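Local coordinates for protein fimbrin (Schizosaccharomyces pombe, PDB 1RT8) that binds and crosslinks actin filaments, associating with actin structures that develop and maintain cell polarity and taking part in cytokinesis, mating and spore formation, at residues Met413-Asn418 and Ile430-Arg434; Phe433-Ser439 and Val498-Leu504. All coordinates share one frame; numbering follows the deposited sequence.

Interaction 1: residues Met413-Asn418 and Ile430-Arg434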
loop_
_atom_site.group_PDB
_atom_site.type_symbol
_atom_site.label_atom_id
_atom_site.label_comp_id
_atom_site.label_asym_id
_atom_site.label_seq_id
_atom_site.Cartn_x
_atom_site.Cartn_y
_atom_site.Cartn_z
ATOM N N MET A 413 -7.044 23.939 -14.588
ATOM C CA MET A 413 -6.129 23.379 -13.585
ATOM C C MET A 413 -4.689 23.851 -13.811
ATOM O O MET A 413 -3.986 24.203 -12.854
ATOM C CB MET A 413 -6.200 21.846 -13.595
ATOM C CG MET A 413 -7.549 21.310 -13.140
ATOM S SD MET A 413 -7.652 19.508 -13.187
ATOM C CE MET A 413 -6.762 19.067 -11.720
ATOM N N VAL A 414 -4.253 23.857 -15.068
ATOM C CA VAL A 414 -2.906 24.317 -15.414
ATOM C C VAL A 414 -2.750 25.784 -14.996
ATOM O O VAL A 414 -1.715 26.180 -14.467
ATOM C CB VAL A 414 -2.632 24.204 -16.943
ATOM C CG1 VAL A 414 -1.255 24.779 -17.275
ATOM C CG2 VAL A 414 -2.710 22.739 -17.390
ATOM N N ALA A 415 -3.791 26.581 -15.234
ATOM C CA ALA A 415 -3.790 28.001 -14.879
ATOM C C ALA A 415 -3.717 28.185 -13.358
ATOM O O ALA A 415 -3.036 29.094 -12.869
ATOM C CB ALA A 415 -5.045 28.683 -15.430
ATOM N N TRP A 416 -4.420 27.327 -12.619
ATOM C CA TRP A 416 -4.408 27.388 -11.159
ATOM C C TRP A 416 -3.009 27.036 -10.674
ATOM O O TRP A 416 -2.454 27.705 -9.804
ATOM C CB TRP A 416 -5.382 26.384 -10.550
ATOM C CG TRP A 416 -5.363 26.383 -9.046
ATOM C CD1 TRP A 416 -6.074 27.205 -8.218
ATOM C CD2 TRP A 416 -4.595 25.523 -8.192
ATOM N NE1 TRP A 416 -5.804 26.906 -6.907
ATOM C CE2 TRP A 416 -4.901 25.877 -6.859
ATOM C CE3 TRP A 416 -3.683 24.485 -8.422
ATOM C CZ2 TRP A 416 -4.329 25.227 -5.760
ATOM C CZ3 TRP A 416 -3.115 23.837 -7.324
ATOM C CH2 TRP A 416 -3.442 24.211 -6.012
ATOM N N ALA A 417 -2.451 25.972 -11.240
ATOM C CA ALA A 417 -1.118 25.522 -10.854
ATOM C C ALA A 417 -0.060 26.585 -11.138
ATOM O O ALA A 417 0.848 26.794 -10.326
ATOM C CB ALA A 417 -0.776 24.219 -11.580
ATOM N N ASN A 418 -0.168 27.254 -12.282
ATOM C CA ASN A 418 0.793 28.298 -12.635
ATOM C C ASN A 418 0.689 29.504 -11.685
ATOM O O ASN A 418 1.710 30.069 -11.292
ATOM C CB ASN A 418 0.599 28.757 -14.086
ATOM C CG ASN A 418 1.320 27.867 -15.083
ATOM O OD1 ASN A 418 2.428 27.396 -14.823
ATOM N ND2 ASN A 418 0.702 27.646 -16.242
ATOM N N ILE A 430 4.331 26.436 -16.650
ATOM C CA ILE A 430 4.145 25.351 -17.597
ATOM C C ILE A 430 3.104 25.659 -18.663
ATOM O O ILE A 430 2.209 26.484 -18.471
ATOM C CB ILE A 430 3.757 24.032 -16.889
ATOM C CG1 ILE A 430 2.403 24.180 -16.189
ATOM C CG2 ILE A 430 4.835 23.649 -15.881
ATOM C CD1 ILE A 430 1.867 22.859 -15.654
ATOM N N ARG A 431 3.246 24.987 -19.798
ATOM C CA ARG A 431 2.335 25.160 -20.914
ATOM C C ARG A 431 1.102 24.299 -20.683
ATOM O O ARG A 431 -0.030 24.728 -20.930
ATOM C CB ARG A 431 3.030 24.749 -22.211
ATOM C CG ARG A 431 2.180 24.916 -23.447
ATOM C CD ARG A 431 3.000 24.665 -24.707
ATOM N NE ARG A 431 2.228 24.956 -25.912
ATOM C CZ ARG A 431 1.683 26.138 -26.182
ATOM N NH1 ARG A 431 1.821 27.150 -25.336
ATOM N NH2 ARG A 431 0.992 26.310 -27.303
ATOM N N SER A 432 1.339 23.085 -20.190
ATOM C CA SER A 432 0.276 22.128 -19.913
ATOM C C SER A 432 0.860 21.003 -19.071
ATOM O O SER A 432 2.064 20.953 -18.858
ATOM C CB SER A 432 -0.245 21.542 -21.221
ATOM O OG SER A 432 0.725 20.671 -21.772
ATOM N N PHE A 433 0.014 20.079 -18.625
ATOM C CA PHE A 433 0.489 18.973 -17.813
ATOM C C PHE A 433 1.305 17.969 -18.628
ATOM O O PHE A 433 1.650 16.896 -18.139
ATOM C CB PHE A 433 -0.695 18.284 -17.129
ATOM C CG PHE A 433 -1.358 19.129 -16.072
ATOM C CD1 PHE A 433 -2.733 19.067 -15.879
ATOM C CD2 PHE A 433 -0.606 19.988 -15.271
ATOM C CE1 PHE A 433 -3.354 19.852 -14.900
ATOM C CE2 PHE A 433 -1.222 20.772 -14.294
ATOM C CZ PHE A 433 -2.601 20.701 -14.112
ATOM N N ARG A 434 1.615 18.332 -19.870
ATOM C CA ARG A 434 2.418 17.479 -20.746
ATOM C C ARG A 434 3.759 18.153 -21.009
ATOM O O ARG A 434 4.603 17.622 -21.728
ATOM C CB ARG A 434 1.710 17.257 -22.090
ATOM C CG ARG A 434 0.426 16.460 -21.995
ATOM C CD ARG A 434 -0.315 16.412 -23.330
ATOM N NE ARG A 434 -1.536 17.216 -23.298
ATOM C CZ ARG A 434 -1.563 18.543 -23.350
ATOM N NH1 ARG A 434 -0.434 19.227 -23.446
ATOM N NH2 ARG A 434 -2.718 19.189 -23.278
#
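Val414 and Asn418, one turn apart on helix 410-421, face the loop at 430-434 with two different chemistries. The methyl CG2 of Val414 sits over the centre of the Phe433 ring, 3.7 Å from the centroid and 5° off the ring normal, a CH-pi contact almost exactly on the ring axis. With CG1 anti to the backbone N (chi1 176°), the valine's branches divide the work: CG2 is left for the ring, while CG1 turns to Ile430, meeting its CG1 at 3.9 Å. The ring rim is met from the helix as well, for CB of Met413 lies 3.7 Å from CE1 of Phe433, near the ring plane, and CB of Ala417 lies more loosely by CE2. Asn418 grips the backbone of Ile430 at both ends of its amide. Its OD1 accepts from Ile430 N at 2.8 Å with an N-H...O angle of 168°, the donor tilted slightly from the carbonyl plane. In return, ND2 donates to Ile430 O at 2.9 Å, and that oxygen lies close to the amide plane. Phe443 of helix 442-451 touches both Asn418 and Ile430. The paired bonds fix the rotation of the carboxamide and satisfy the N and O of one loop residue, so that a pair of hydrogen bonds from one carboxamide anchors the loop at Ile430 and apolar packing holds it at Phe433.

Interaction 2: residues Phe433-Ser439 and Val498-Leu504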
loop_
_atom_site.group_PDB
_atom_site.type_symbol
_atom_site.label_atom_id
_atom_site.label_comp_id
_atom_site.label_asym_id
_atom_site.label_seq_id
_atom_site.Cartn_x
_atom_site.Cartn_y
_atom_site.Cartn_z
ATOM N N PHE A 433 0.014 20.079 -18.625
ATOM C CA PHE A 433 0.489 18.973 -17.813
ATOM C C PHE A 433 1.305 17.969 -18.628
ATOM O O PHE A 433 1.650 16.896 -18.139
ATOM C CB PHE A 433 -0.695 18.284 -17.129
ATOM C CG PHE A 433 -1.358 19.129 -16.072
ATOM C CD1 PHE A 433 -2.733 19.067 -15.879
ATOM C CD2 PHE A 433 -0.606 19.988 -15.271
ATOM C CE1 PHE A 433 -3.354 19.852 -14.900
ATOM C CE2 PHE A 433 -1.222 20.772 -14.294
ATOM C CZ PHE A 433 -2.601 20.701 -14.112
ATOM N N ARG A 434 1.615 18.332 -19.870
ATOM C CA ARG A 434 2.418 17.479 -20.746
ATOM C C ARG A 434 3.759 18.153 -21.009
ATOM O O ARG A 434 4.603 17.622 -21.728
ATOM C CB ARG A 434 1.710 17.257 -22.090
ATOM C CG ARG A 434 0.426 16.460 -21.995
ATOM C CD ARG A 434 -0.315 16.412 -23.330
ATOM N NE ARG A 434 -1.536 17.216 -23.298
ATOM C CZ ARG A 434 -1.563 18.543 -23.350
ATOM N NH1 ARG A 434 -0.434 19.227 -23.446
ATOM N NH2 ARG A 434 -2.718 19.189 -23.278
ATOM N N ASP A 435 3.947 19.329 -20.421
ATOM C CA ASP A 435 5.169 20.109 -20.613
ATOM C C ASP A 435 6.414 19.418 -20.049
ATOM O O ASP A 435 6.487 19.133 -18.858
ATOM C CB ASP A 435 5.005 21.488 -19.963
ATOM C CG ASP A 435 6.125 22.445 -20.323
ATOM O OD1 ASP A 435 7.296 22.013 -20.361
ATOM O OD2 ASP A 435 5.831 23.641 -20.544
ATOM N N PRO A 436 7.415 19.157 -20.908
ATOM C CA PRO A 436 8.678 18.501 -20.543
ATOM C C PRO A 436 9.393 19.108 -19.333
ATOM O O PRO A 436 10.024 18.388 -18.564
ATOM C CB PRO A 436 9.513 18.627 -21.816
ATOM C CG PRO A 436 8.463 18.581 -22.901
ATOM C CD PRO A 436 7.402 19.500 -22.343
ATOM N N SER A 437 9.305 20.426 -19.175
ATOM C CA SER A 437 9.952 21.095 -18.048
ATOM C C SER A 437 9.540 20.494 -16.695
ATOM O O SER A 437 10.331 20.475 -15.751
ATOM C CB SER A 437 9.632 22.594 -18.063
ATOM O OG SER A 437 8.254 22.835 -17.804
ATOM N N ILE A 438 8.309 19.999 -16.603
ATOM C CA ILE A 438 7.811 19.404 -15.359
ATOM C C ILE A 438 8.720 18.299 -14.812
ATOM O O ILE A 438 8.692 18.005 -13.617
ATOM C CB ILE A 438 6.374 18.833 -15.564
ATOM C CG1 ILE A 438 5.386 19.991 -15.722
ATOM C CG2 ILE A 438 5.977 17.927 -14.392
ATOM C CD1 ILE A 438 3.984 19.566 -16.152
ATOM N N SER A 439 9.541 17.712 -15.686
ATOM C CA SER A 439 10.446 16.619 -15.307
ATOM C C SER A 439 11.442 16.919 -14.184
ATOM O O SER A 439 11.827 16.019 -13.435
ATOM C CB SER A 439 11.220 16.130 -16.539
ATOM O OG SER A 439 12.102 17.128 -17.029
ATOM N N VAL A 498 6.875 12.884 -16.457
ATOM C CA VAL A 498 5.781 13.719 -16.941
ATOM C C VAL A 498 4.631 12.942 -17.581
ATOM O O VAL A 498 4.260 13.191 -18.727
ATOM C CB VAL A 498 6.286 14.771 -17.959
ATOM C CG1 VAL A 498 5.205 15.817 -18.197
ATOM C CG2 VAL A 498 7.553 15.430 -17.438
ATOM N N ARG A 499 4.078 11.988 -16.841
ATOM C CA ARG A 499 2.954 11.200 -17.328
ATOM C C ARG A 499 1.756 12.109 -17.054
ATOM O O ARG A 499 1.292 12.215 -15.926
ATOM C CB ARG A 499 2.905 9.881 -16.557
ATOM C CG ARG A 499 4.172 9.054 -16.839
ATOM C CD ARG A 499 4.381 7.822 -15.947
ATOM N NE ARG A 499 5.490 7.019 -16.470
ATOM C CZ ARG A 499 6.486 6.531 -15.739
ATOM N NH1 ARG A 499 6.527 6.752 -14.427
ATOM N NH2 ARG A 499 7.455 5.835 -16.326
ATOM N N PRO A 500 1.262 12.795 -18.099
ATOM C CA PRO A 500 0.137 13.740 -18.066
ATOM C C PRO A 500 -1.051 13.472 -17.155
ATOM O O PRO A 500 -1.416 14.338 -16.368
ATOM C CB PRO A 500 -0.255 13.874 -19.542
ATOM C CG PRO A 500 0.261 12.612 -20.160
ATOM C CD PRO A 500 1.586 12.444 -19.491
ATOM N N ARG A 501 -1.670 12.303 -17.258
ATOM C CA ARG A 501 -2.812 12.007 -16.400
ATOM C C ARG A 501 -2.412 11.917 -14.934
ATOM O O ARG A 501 -3.182 12.291 -14.043
ATOM C CB ARG A 501 -3.470 10.692 -16.804
ATOM C CG ARG A 501 -4.057 10.701 -18.191
ATOM C CD ARG A 501 -4.578 9.331 -18.512
ATOM N NE ARG A 501 -5.327 9.326 -19.752
ATOM C CZ ARG A 501 -5.717 8.222 -20.377
ATOM N NH1 ARG A 501 -5.417 7.034 -19.873
ATOM N NH2 ARG A 501 -6.420 8.313 -21.497
ATOM N N LEU A 502 -1.211 11.417 -14.681
ATOM C CA LEU A 502 -0.763 11.272 -13.311
ATOM C C LEU A 502 -0.366 12.626 -12.748
ATOM O O LEU A 502 -0.545 12.879 -11.557
ATOM C CB LEU A 502 0.380 10.256 -13.234
ATOM C CG LEU A 502 0.019 8.898 -13.863
ATOM C CD1 LEU A 502 1.119 7.859 -13.600
ATOM C CD2 LEU A 502 -1.301 8.401 -13.289
ATOM N N VAL A 503 0.149 13.506 -13.600
ATOM C CA VAL A 503 0.505 14.839 -13.135
ATOM C C VAL A 503 -0.789 15.567 -12.774
ATOM O O VAL A 503 -0.863 16.251 -11.758
ATOM C CB VAL A 503 1.249 15.663 -14.217
ATOM C CG1 VAL A 503 1.305 17.143 -13.799
ATOM C CG2 VAL A 503 2.672 15.119 -14.412
ATOM N N LEU A 504 -1.819 15.408 -13.596
ATOM C CA LEU A 504 -3.086 16.087 -13.330
ATOM C C LEU A 504 -3.710 15.584 -12.031
ATOM O O LEU A 504 -4.258 16.375 -11.260
ATOM C CB LEU A 504 -4.047 15.925 -14.521
ATOM C CG LEU A 504 -5.343 16.760 -14.493
ATOM C CD1 LEU A 504 -5.902 16.963 -15.909
ATOM C CD2 LEU A 504 -6.349 16.082 -13.600
#
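Val498 pushes both its methyls into the bend of the loop 433-439, while Pro500, Val503 and Leu504, further along its own segment, bear on the start of that loop. CG1 of Val498 lies 3.6 Å from Asp435 O and also borders Phe433 O; CG2 approaches Ser439 N at 3.5 Å and packs beside CB of Ile438. The valine points CG1 anti to its backbone N (chi1 -167°), which spreads the two branches between the two ends of the bend. That bend is shaped internally: Asp435 OD1 accepts from Ser437 N in an Asx turn, and Pro436 O takes both the N and the OG of Ser439.

The second bump is the side chain of Phe433, seated against the first turn of helix 500-511. CG1 of Val503 is 3.7 Å from CD2, whereas CB of Leu504 reaches CD1 at the same 3.7 Å, so the ring bridges two adjacent helix residues; the leucine side chain crosses it at about a right angle. Were Phe433 an alanine, the loss of the ring would probably open a gap between Val503 CG1, Leu504 CB and the CG2 methyl of Val414. Nearer the surface, the Arg434 side chain crosses that of Pro500 at about a right angle, its CG 3.6 Å from Pro500 CB. Phe433 O, buried here without a polar partner in the model, receives a CA-H...O contact from Pro500 CA at 3.5 Å.

Val498 has positive phi and closes helix 492-496 with a Schellman motif, and Arg499 occupies the N-cap position of helix 500-511. The arrangement is therefore a helix-to-helix junction packed against an interhelical loop, within the all-helical fourth calponin-homology domain of the second actin-binding region.

In the fold
Interactions 1 and 2 lie about 9 Å apart between centres, inside the same calponin-homology domain; both include Phe433 and Arg434, but only Phe433 touches in both. Through it the loop after helix 410-421 is joined to that helix in interaction 1 and to helix 500-511 in interaction 2. The two helices also meet directly, Met413 CE lying 3.6 Å from Leu504 CD2. Interaction 1 is the more buried, with five of eight touching residues buried, yet it alone adds hydrogen bonds between its segments. Interaction 2 covers more area, 420 against 321 Å², by apolar and CH...O contacts, and it runs from buried Phe433 to the exposed Arg434. Ile430 CG2 also packs on Ile438 CG1 at 3.7 Å.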